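Local coordinates for protein peroxinectin A (Dictyostelium discoideum, PDB 6ERC) that is a secreted haem peroxidase that uses hydrogen peroxide to oxidise phenolic donors, and also has iodide and thiocyanate peroxidase activity, at residues P25-A30 / N287-V292; R49-I54 / K424-S429; S397-L402 / V450-Y455. All blocks are in the same frame, centred on the assembly; numbering follows the deposited sequence.

Interaction 1. Residues P25-A30 / N287-V292; sequences PFIRLA and NVNAQV
Two loops are tied together by one backbone hydrogen bond, Ile27 N to Val292 O at 2.9 Å and nearly straight at 171°, in a loop-to-loop junction beside the haem pocket, where the Phe26 side chain comes to about 5 Å from the haem. The same carbonyl oxygen, Val292 O, lies at the edge of the Phe26 ring, 3.5 Å from Phe26 CD1, so it meets an aromatic C-H as well as the amide. Phe26 and Val292 lie side by side and point the same way, with Phe26 CE1 4.0 Å from Val292 CG1. A flat ring suits this place because its rim can serve a carbonyl and a methyl at once. Replacing the ring with an alanine's methyl here is likely to open a gap beside Val292 and to leave its carbonyl oxygen without the ring edge next to it.

Ile27 reaches the other loop through its longer branch. With CG1 beside the backbone N (chi1 -63°), Ile27 CG1 rests 3.6 Å from Gln291 CB, and Ile27 CD1 ends 3.4 Å from Asn289 ND2. The other end of that amide closes an Asx turn: Gln291 N donates to Asn289 OD1 at 3.0 Å, from above the carbonyl plane. Gln291 offers its aliphatic part to Ile27, while its OE1 is held by Thr24.

Around the junction, Phe26 packs on Asn294 and Thr297 of helix 294-300 and on strand 139-144, whose Gln142 bonds to its backbone. In addition, Arg464 of helix 452-467 donates to the carbonyls of Asn289 and Gln291, joining the loop ahead of helix 294-300 to that long helix.

Interaction 2. Residues R49-I54 / K424-S429; sequences RAISNI and KNAYKS
Ile51 and Ile54 of helix 48-56 pack against Ala426 at the end of helix 417-426, an apolar helix-to-helix contact within the mainly helical fold of the animal haem peroxidases. Spaced three residues apart, the two isoleucines lie on one side of their helix, and both reach the same small methyl. Ala426 CB is 3.8 Å from Ile51 CD1 and equally 3.8 Å from Ile54 CG2. Alanine suits the spot because its short side chain lets the backbones come close, with the CA atoms of Ile51 and Ala426 6.1 Å apart.

The isoleucines meet Ala426 with different branches. In Ile51 both side-chain torsions are near -60° (chi2 -65°), which bends the longer branch and delivers CD1 to Ala426 and to the phenol of Tyr427. In Ile54 the CG2 branch does the touching: it stands opposite the backbone N across the CA-CB bond and meets Ala426 CB, and Asn425 CB also touches it, 4.0 Å from Ile54 CG2. Asn425 is at the solvent-exposed margin, where a polar end is readily accommodated while its CB adds to the apolar contact.

Tyr427, the first residue to leave helical geometry, crosses Ile51 at about a right angle. Ile51 CD1 approaches its ring obliquely, 4.0 Å from Tyr427 CZ, so the ring continues the apolar patch past the helix end. Its hydroxyl is hydrogen-bonded to Asp434, and a tyrosine therefore satisfies both demands, an apolar ring for the isoleucine and a polar tip for the carboxylate. Beside that tip, the other branch of Ile51 makes contact too, with Ile51 CG2 3.7 Å from Tyr427 OH.

Interaction 3. Residues S397-L402 / V450-Y455; sequences SLRRQL and VGQTFY
Arg399 reaches across from helix 395-401 to the first turn of helix 452-467 and grips Gln452 end-on, with two nitrogens on one oxygen. Arg399 NH2 donates to Gln452 OE1 at 3.0 Å and Arg399 NH1 to the same atom at 3.1 Å. The acceptor lies in the guanidinium plane, at its edge, while the two donors are tilted by less than 20° from the carbonyl plane of the amide. An extended glutamine suits this role, since it carries a neutral acceptor well clear of its helix.

Arg399 NH1 is shared: it also makes a weak hydrogen bond to Thr453 OG1 (3.1 Å, 134°). That hydroxyl has its stronger partner in Glu442, whose carboxylate forms a long, weak ion pair with NH1 as well. The remaining nitrogen, NE, donates to the carbonyl of Arg405, so every nitrogen of this buried guanidinium has an acceptor. The bend at chi3 (62°) turns the group toward these partners.

Thr453 divides its duties. Its hydroxyl serves the polar network, whereas Thr453 CG2 lies 4.2 Å from both Leu398 CD2 and Leu402 CD1.

Those leucines carry the apolar side onward to Leu456 and Ile457, one turn further along helix 452-467, and Leu398 also touches Ser435 of helix 435-441. Helix 395-401 thus lies against the start of helix 452-467, with Phe454 touching helices 435-441 and 294-300.

Overall arrangement
Interactions 1 and 3 adjoin, their centres 17 Å apart: Ala30 CA meets Gln401 OE1 at 3.5 Å, and Leu29 CD1 lies 4.1 Å from Leu402 CD2. Helix 452-467 serves both, beginning in interaction 3 and supplying Arg464 to the 287-292 loop. Interaction 1 is nearest the haem, and its Phe26 side chain is also about 8 Å from that of Arg213, the predicted transition-state stabiliser. In interaction 3, the Leu398 side chain is about 14 Å from the haem. Interaction 2 stands apart as peripheral packing, its nearest atoms about 9 Å from interaction 3 and about 16 Å from interaction 1.

Interaction 1. Residues P25-A30 / N287-V292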
loop_
_atom_site.group_PDB
_atom_site.type_symbol
_atom_site.label_atom_id
_atom_site.label_comp_id
_atom_site.label_asym_id
_atom_site.label_seq_id
_atom_site.Cartn_x
_atom_site.Cartn_y
_atom_site.Cartn_z
ATOM N N PRO A 25 -11.281 -13.293 -5.902
ATOM C CA PRO A 25 -10.732 -12.663 -7.112
ATOM C C PRO A 25 -10.874 -11.150 -7.073
ATOM O O PRO A 25 -11.815 -10.597 -6.491
ATOM C CB PRO A 25 -11.566 -13.264 -8.256
ATOM C CG PRO A 25 -12.306 -14.445 -7.685
ATOM C CD PRO A 25 -12.100 -14.484 -6.195
ATOM N N PHE A 26 -9.897 -10.480 -7.681
ATOM C CA PHE A 26 -9.973 -9.035 -7.855
ATOM C C PHE A 26 -11.083 -8.668 -8.835
ATOM O O PHE A 26 -11.605 -9.508 -9.578
ATOM C CB PHE A 26 -8.642 -8.466 -8.363
ATOM C CG PHE A 26 -7.577 -8.364 -7.311
ATOM C CD1 PHE A 26 -7.593 -7.335 -6.384
ATOM C CD2 PHE A 26 -6.531 -9.275 -7.271
ATOM C CE1 PHE A 26 -6.601 -7.230 -5.427
ATOM C CE2 PHE A 26 -5.537 -9.173 -6.315
ATOM C CZ PHE A 26 -5.573 -8.148 -5.393
ATOM N N ILE A 27 -11.431 -7.392 -8.833
ATOM C CA ILE A 27 -12.361 -6.833 -9.803
ATOM C C ILE A 27 -11.561 -6.263 -10.971
ATOM O O ILE A 27 -10.372 -5.957 -10.850
ATOM C CB ILE A 27 -13.265 -5.753 -9.152
ATOM C CG1 ILE A 27 -14.142 -6.370 -8.060
ATOM C CG2 ILE A 27 -14.146 -5.049 -10.176
ATOM C CD1 ILE A 27 -15.121 -7.426 -8.559
ATOM N N ARG A 28 -12.214 -6.135 -12.123
ATOM C CA ARG A 28 -11.619 -5.529 -13.306
ATOM C C ARG A 28 -12.451 -4.328 -13.729
ATOM O O ARG A 28 -13.671 -4.437 -13.886
ATOM C CB ARG A 28 -11.530 -6.531 -14.463
ATOM C CG ARG A 28 -10.590 -7.699 -14.222
ATOM C CD ARG A 28 -9.148 -7.361 -14.568
ATOM N NE ARG A 28 -8.280 -8.521 -14.384
ATOM C CZ ARG A 28 -6.973 -8.533 -14.622
ATOM N NH1 ARG A 28 -6.358 -7.445 -15.064
ATOM N NH2 ARG A 28 -6.278 -9.642 -14.416
ATOM N N LEU A 29 -11.790 -3.185 -13.906
ATOM C CA LEU A 29 -12.430 -2.057 -14.573
ATOM C C LEU A 29 -12.361 -2.196 -16.085
ATOM O O LEU A 29 -13.240 -1.691 -16.791
ATOM C CB LEU A 29 -11.772 -0.743 -14.151
ATOM C CG LEU A 29 -11.659 -0.474 -12.650
ATOM C CD1 LEU A 29 -11.008 0.879 -12.420
ATOM C CD2 LEU A 29 -13.021 -0.545 -11.978
ATOM N N ALA A 30 -11.332 -2.877 -16.590
ATOM C CA ALA A 30 -11.116 -3.050 -18.017
ATOM C C ALA A 30 -10.741 -4.499 -18.294
ATOM O O ALA A 30 -10.089 -5.151 -17.477
ATOM C CB ALA A 30 -10.013 -2.115 -18.525
ATOM N N ASN A 287 -25.783 -2.734 -2.990
ATOM C CA ASN A 287 -25.494 -3.203 -4.336
ATOM C C ASN A 287 -24.085 -2.860 -4.802
ATOM O O ASN A 287 -23.690 -3.288 -5.892
ATOM C CB ASN A 287 -26.506 -2.616 -5.321
ATOM C CG ASN A 287 -27.931 -2.981 -4.973
ATOM O OD1 ASN A 287 -28.202 -4.088 -4.505
ATOM N ND2 ASN A 287 -28.853 -2.050 -5.193
ATOM N N VAL A 288 -23.327 -2.099 -4.021
ATOM C CA VAL A 288 -21.969 -1.716 -4.382
ATOM C C VAL A 288 -21.003 -2.774 -3.874
ATOM O O VAL A 288 -21.100 -3.231 -2.728
ATOM C CB VAL A 288 -21.626 -0.326 -3.814
ATOM C CG1 VAL A 288 -20.134 -0.035 -3.922
ATOM C CG2 VAL A 288 -22.422 0.741 -4.544
ATOM N N ASN A 289 -20.059 -3.162 -4.729
ATOM C CA ASN A 289 -19.035 -4.138 -4.380
ATOM C C ASN A 289 -17.767 -3.398 -3.975
ATOM O O ASN A 289 -17.200 -2.646 -4.775
ATOM C CB ASN A 289 -18.762 -5.083 -5.550
ATOM C CG ASN A 289 -17.793 -6.194 -5.191
ATOM O OD1 ASN A 289 -17.366 -6.317 -4.046
ATOM N ND2 ASN A 289 -17.451 -7.017 -6.172
ATOM N N ALA A 290 -17.331 -3.606 -2.734
ATOM C CA ALA A 290 -16.137 -2.953 -2.213
ATOM C C ALA A 290 -14.846 -3.655 -2.614
ATOM O O ALA A 290 -13.765 -3.135 -2.317
ATOM C CB ALA A 290 -16.214 -2.875 -0.687
ATOM N N GLN A 291 -14.931 -4.813 -3.272
ATOM C CA GLN A 291 -13.742 -5.559 -3.659
ATOM C C GLN A 291 -12.779 -4.668 -4.436
ATOM O O GLN A 291 -13.195 -3.819 -5.227
ATOM C CB GLN A 291 -14.141 -6.772 -4.505
ATOM C CG GLN A 291 -12.994 -7.705 -4.866
ATOM C CD GLN A 291 -12.568 -8.587 -3.713
ATOM O OE1 GLN A 291 -13.388 -8.989 -2.886
ATOM N NE2 GLN A 291 -11.279 -8.898 -3.651
ATOM N N VAL A 292 -11.481 -4.867 -4.200
ATOM C CA VAL A 292 -10.468 -4.053 -4.861
ATOM C C VAL A 292 -10.401 -4.413 -6.340
ATOM O O VAL A 292 -10.562 -5.578 -6.727
ATOM C CB VAL A 292 -9.100 -4.242 -4.182
ATOM C CG1 VAL A 292 -8.005 -3.490 -4.946
ATOM C CG2 VAL A 292 -9.155 -3.779 -2.734
#

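Interaction 2. Residues R49-I54 / K424-S429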
loop_
_atom_site.group_PDB
_atom_site.type_symbol
_atom_site.label_atom_id
_atom_site.label_comp_id
_atom_site.label_asym_id
_atom_site.label_seq_id
_atom_site.Cartn_x
_atom_site.Cartn_y
_atom_site.Cartn_z
ATOM N N ARG A 49 13.111 -5.144 -16.774
ATOM C CA ARG A 49 14.333 -4.500 -16.304
ATOM C C ARG A 49 14.862 -3.489 -17.314
ATOM O O ARG A 49 15.513 -2.511 -16.929
ATOM C CB ARG A 49 15.394 -5.558 -15.995
ATOM C CG ARG A 49 16.753 -4.999 -15.584
ATOM C CD ARG A 49 16.666 -4.039 -14.405
ATOM N NE ARG A 49 17.990 -3.567 -14.008
ATOM C CZ ARG A 49 18.215 -2.581 -13.144
ATOM N NH1 ARG A 49 17.205 -1.938 -12.572
ATOM N NH2 ARG A 49 19.461 -2.231 -12.854
ATOM N N ALA A 50 14.601 -3.704 -18.604
ATOM C CA ALA A 50 14.988 -2.718 -19.606
ATOM C C ALA A 50 14.151 -1.453 -19.466
ATOM O O ALA A 50 14.691 -0.342 -19.409
ATOM C CB ALA A 50 14.850 -3.310 -21.008
ATOM N N ILE A 51 12.826 -1.603 -19.400
ATOM C CA ILE A 51 11.961 -0.447 -19.187
ATOM C C ILE A 51 12.352 0.278 -17.907
ATOM O O ILE A 51 12.267 1.510 -17.830
ATOM C CB ILE A 51 10.481 -0.880 -19.153
ATOM C CG1 ILE A 51 10.070 -1.546 -20.471
ATOM C CG2 ILE A 51 9.583 0.313 -18.858
ATOM C CD1 ILE A 51 10.091 -0.628 -21.684
ATOM N N SER A 52 12.779 -0.466 -16.885
ATOM C CA SER A 52 13.213 0.160 -15.640
ATOM C C SER A 52 14.423 1.055 -15.874
ATOM O O SER A 52 14.453 2.208 -15.429
ATOM C CB SER A 52 13.531 -0.916 -14.600
ATOM O OG SER A 52 13.986 -0.341 -13.389
ATOM N N ASN A 53 15.433 0.539 -16.576
ATOM C CA ASN A 53 16.639 1.324 -16.819
ATOM C C ASN A 53 16.355 2.518 -17.722
ATOM O O ASN A 53 16.920 3.599 -17.525
ATOM C CB ASN A 53 17.725 0.438 -17.432
ATOM C CG ASN A 53 18.283 -0.564 -16.443
ATOM O OD1 ASN A 53 18.505 -0.243 -15.275
ATOM N ND2 ASN A 53 18.511 -1.787 -16.904
ATOM N N ILE A 54 15.483 2.347 -18.717
ATOM C CA ILE A 54 15.256 3.412 -19.688
ATOM C C ILE A 54 14.436 4.537 -19.069
ATOM O O ILE A 54 14.778 5.717 -19.198
ATOM C CB ILE A 54 14.578 2.852 -20.954
ATOM C CG1 ILE A 54 15.544 1.938 -21.718
ATOM C CG2 ILE A 54 14.110 3.986 -21.870
ATOM C CD1 ILE A 54 14.873 1.057 -22.751
ATOM N N LYS A 424 9.810 7.543 -26.119
ATOM C CA LYS A 424 10.205 7.156 -27.471
ATOM C C LYS A 424 11.258 6.058 -27.439
ATOM O O LYS A 424 11.224 5.128 -28.253
ATOM C CB LYS A 424 10.741 8.366 -28.237
ATOM C CG LYS A 424 9.712 9.439 -28.549
ATOM C CD LYS A 424 10.380 10.669 -29.152
ATOM C CE LYS A 424 9.436 11.862 -29.192
ATOM N NZ LYS A 424 10.081 13.064 -29.795
ATOM N N ASN A 425 12.209 6.155 -26.508
ATOM C CA ASN A 425 13.269 5.158 -26.410
ATOM C C ASN A 425 12.728 3.816 -25.925
ATOM O O ASN A 425 13.179 2.759 -26.380
ATOM C CB ASN A 425 14.365 5.666 -25.471
ATOM C CG ASN A 425 15.622 4.815 -25.516
ATOM O OD1 ASN A 425 15.633 3.723 -26.088
ATOM N ND2 ASN A 425 16.692 5.313 -24.903
ATOM N N ALA A 426 11.762 3.837 -25.003
ATOM C CA ALA A 426 11.250 2.596 -24.429
ATOM C C ALA A 426 10.216 1.935 -25.332
ATOM O O ALA A 426 10.203 0.707 -25.465
ATOM C CB ALA A 426 10.643 2.867 -23.049
ATOM N N TYR A 427 9.343 2.726 -25.948
ATOM C CA TYR A 427 8.276 2.211 -26.790
ATOM C C TYR A 427 8.353 2.846 -28.171
ATOM O O TYR A 427 8.781 3.994 -28.322
ATOM C CB TYR A 427 6.901 2.492 -26.176
ATOM C CG TYR A 427 6.776 2.057 -24.737
ATOM C CD1 TYR A 427 6.435 0.753 -24.414
ATOM C CD2 TYR A 427 6.995 2.952 -23.704
ATOM C CE1 TYR A 427 6.318 0.351 -23.101
ATOM C CE2 TYR A 427 6.879 2.563 -22.387
ATOM C CZ TYR A 427 6.540 1.262 -22.090
ATOM O OH TYR A 427 6.425 0.870 -20.779
ATOM N N LYS A 428 7.930 2.089 -29.183
ATOM C CA LYS A 428 7.887 2.614 -30.540
ATOM C C LYS A 428 6.555 3.270 -30.871
ATOM O O LYS A 428 6.491 4.073 -31.807
ATOM C CB LYS A 428 8.183 1.498 -31.551
ATOM C CG LYS A 428 7.115 0.421 -31.645
ATOM C CD LYS A 428 7.629 -0.786 -32.421
ATOM C CE LYS A 428 6.535 -1.822 -32.647
ATOM N NZ LYS A 428 5.508 -1.355 -33.624
ATOM N N SER A 429 5.501 2.963 -30.117
ATOM C CA SER A 429 4.197 3.579 -30.313
ATOM C C SER A 429 3.596 3.932 -28.961
ATOM O O SER A 429 3.917 3.315 -27.942
ATOM C CB SER A 429 3.246 2.649 -31.077
ATOM O OG SER A 429 1.950 3.211 -31.168
#

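Interaction 3. Residues S397-L402 / V450-Y455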
loop_
_atom_site.group_PDB
_atom_site.type_symbol
_atom_site.label_atom_id
_atom_site.label_comp_id
_atom_site.label_asym_id
_atom_site.label_seq_id
_atom_site.Cartn_x
_atom_site.Cartn_y
_atom_site.Cartn_z
ATOM N N SER A 397 -5.306 1.607 -24.371
ATOM C CA SER A 397 -6.444 0.704 -24.231
ATOM C C SER A 397 -7.159 0.925 -22.903
ATOM O O SER A 397 -8.394 0.924 -22.848
ATOM C CB SER A 397 -5.984 -0.748 -24.351
ATOM O OG SER A 397 -7.085 -1.636 -24.236
ATOM N N LEU A 398 -6.400 1.117 -21.824
ATOM C CA LEU A 398 -7.009 1.368 -20.523
ATOM C C LEU A 398 -7.850 2.638 -20.551
ATOM O O LEU A 398 -8.994 2.650 -20.083
ATOM C CB LEU A 398 -5.924 1.462 -19.449
ATOM C CG LEU A 398 -6.394 1.765 -18.025
ATOM C CD1 LEU A 398 -7.347 0.689 -17.531
ATOM C CD2 LEU A 398 -5.202 1.890 -17.094
ATOM N N ARG A 399 -7.297 3.722 -21.100
ATOM C CA ARG A 399 -8.033 4.981 -21.169
ATOM C C ARG A 399 -9.366 4.799 -21.885
ATOM O O ARG A 399 -10.411 5.254 -21.401
ATOM C CB ARG A 399 -7.184 6.046 -21.866
ATOM C CG ARG A 399 -6.029 6.565 -21.025
ATOM C CD ARG A 399 -5.216 7.622 -21.759
ATOM N NE ARG A 399 -6.005 8.808 -22.090
ATOM C CZ ARG A 399 -6.237 9.820 -21.258
ATOM N NH1 ARG A 399 -5.749 9.807 -20.025
ATOM N NH2 ARG A 399 -6.967 10.851 -21.661
ATOM N N ARG A 400 -9.350 4.132 -23.041
ATOM C CA ARG A 400 -10.589 3.879 -23.771
ATOM C C ARG A 400 -11.604 3.166 -22.885
ATOM O O ARG A 400 -12.775 3.557 -22.819
ATOM C CB ARG A 400 -10.307 3.053 -25.030
ATOM C CG ARG A 400 -9.531 3.779 -26.128
ATOM C CD ARG A 400 -9.505 2.954 -27.425
ATOM N NE ARG A 400 -8.633 3.528 -28.455
ATOM C CZ ARG A 400 -7.375 3.154 -28.689
ATOM N NH1 ARG A 400 -6.805 2.192 -27.969
ATOM N NH2 ARG A 400 -6.678 3.749 -29.651
ATOM N N GLN A 401 -11.168 2.113 -22.190
ATOM C CA GLN A 401 -12.076 1.328 -21.367
ATOM C C GLN A 401 -12.479 2.043 -20.084
ATOM O O GLN A 401 -13.399 1.578 -19.403
ATOM C CB GLN A 401 -11.441 -0.023 -21.037
ATOM C CG GLN A 401 -11.209 -0.886 -22.266
ATOM C CD GLN A 401 -10.791 -2.302 -21.928
ATOM O OE1 GLN A 401 -11.592 -3.096 -21.435
ATOM N NE2 GLN A 401 -9.533 -2.629 -22.197
ATOM N N LEU A 402 -11.822 3.149 -19.740
ATOM C CA LEU A 402 -12.233 3.983 -18.618
ATOM C C LEU A 402 -13.084 5.165 -19.054
ATOM O O LEU A 402 -13.438 6.000 -18.215
ATOM C CB LEU A 402 -11.004 4.494 -17.858
ATOM C CG LEU A 402 -10.137 3.441 -17.164
ATOM C CD1 LEU A 402 -8.856 4.074 -16.647
ATOM C CD2 LEU A 402 -10.896 2.771 -16.029
ATOM N N VAL A 450 -1.633 13.178 -8.821
ATOM C CA VAL A 450 -1.627 12.092 -9.792
ATOM C C VAL A 450 -2.252 12.584 -11.089
ATOM O O VAL A 450 -2.985 13.575 -11.120
ATOM C CB VAL A 450 -2.387 10.843 -9.292
ATOM C CG1 VAL A 450 -1.657 10.210 -8.115
ATOM C CG2 VAL A 450 -3.822 11.203 -8.919
ATOM N N GLY A 451 -1.957 11.867 -12.164
ATOM C CA GLY A 451 -2.507 12.203 -13.457
ATOM C C GLY A 451 -3.974 11.834 -13.570
ATOM O O GLY A 451 -4.575 11.227 -12.682
ATOM N N GLN A 452 -4.556 12.213 -14.708
ATOM C CA GLN A 452 -5.973 11.959 -14.945
ATOM C C GLN A 452 -6.292 10.473 -14.836
ATOM O O GLN A 452 -7.274 10.084 -14.196
ATOM C CB GLN A 452 -6.367 12.493 -16.320
ATOM C CG GLN A 452 -7.847 12.381 -16.632
ATOM C CD GLN A 452 -8.148 12.655 -18.089
ATOM O OE1 GLN A 452 -7.440 12.186 -18.982
ATOM N NE2 GLN A 452 -9.202 13.423 -18.340
ATOM N N THR A 453 -5.474 9.626 -15.461
ATOM C CA THR A 453 -5.770 8.198 -15.484
ATOM C C THR A 453 -5.749 7.613 -14.076
ATOM O O THR A 453 -6.733 7.020 -13.620
ATOM C CB THR A 453 -4.772 7.475 -16.389
ATOM O OG1 THR A 453 -4.812 8.058 -17.695
ATOM C CG2 THR A 453 -5.116 5.997 -16.492
ATOM N N PHE A 454 -4.626 7.764 -13.373
ATOM C CA PHE A 454 -4.539 7.256 -12.009
ATOM C C PHE A 454 -5.597 7.897 -11.116
ATOM O O PHE A 454 -6.169 7.235 -10.244
ATOM C CB PHE A 454 -3.135 7.502 -11.449
ATOM C CG PHE A 454 -2.080 6.561 -11.982
ATOM C CD1 PHE A 454 -2.373 5.640 -12.976
ATOM C CD2 PHE A 454 -0.795 6.593 -11.469
ATOM C CE1 PHE A 454 -1.400 4.777 -13.447
ATOM C CE2 PHE A 454 0.180 5.734 -11.938
ATOM C CZ PHE A 454 -0.125 4.825 -12.928
ATOM N N TYR A 455 -5.874 9.185 -11.325
ATOM C CA TYR A 455 -6.923 9.860 -10.568
ATOM C C TYR A 455 -8.247 9.112 -10.682
ATOM O O TYR A 455 -8.926 8.864 -9.679
ATOM C CB TYR A 455 -7.070 11.295 -11.076
ATOM C CG TYR A 455 -8.094 12.137 -10.353
ATOM C CD1 TYR A 455 -9.447 12.018 -10.636
ATOM C CD2 TYR A 455 -7.702 13.074 -9.411
ATOM C CE1 TYR A 455 -10.382 12.796 -9.987
ATOM C CE2 TYR A 455 -8.630 13.857 -8.756
ATOM C CZ TYR A 455 -9.968 13.715 -9.048
ATOM O OH TYR A 455 -10.896 14.497 -8.398
#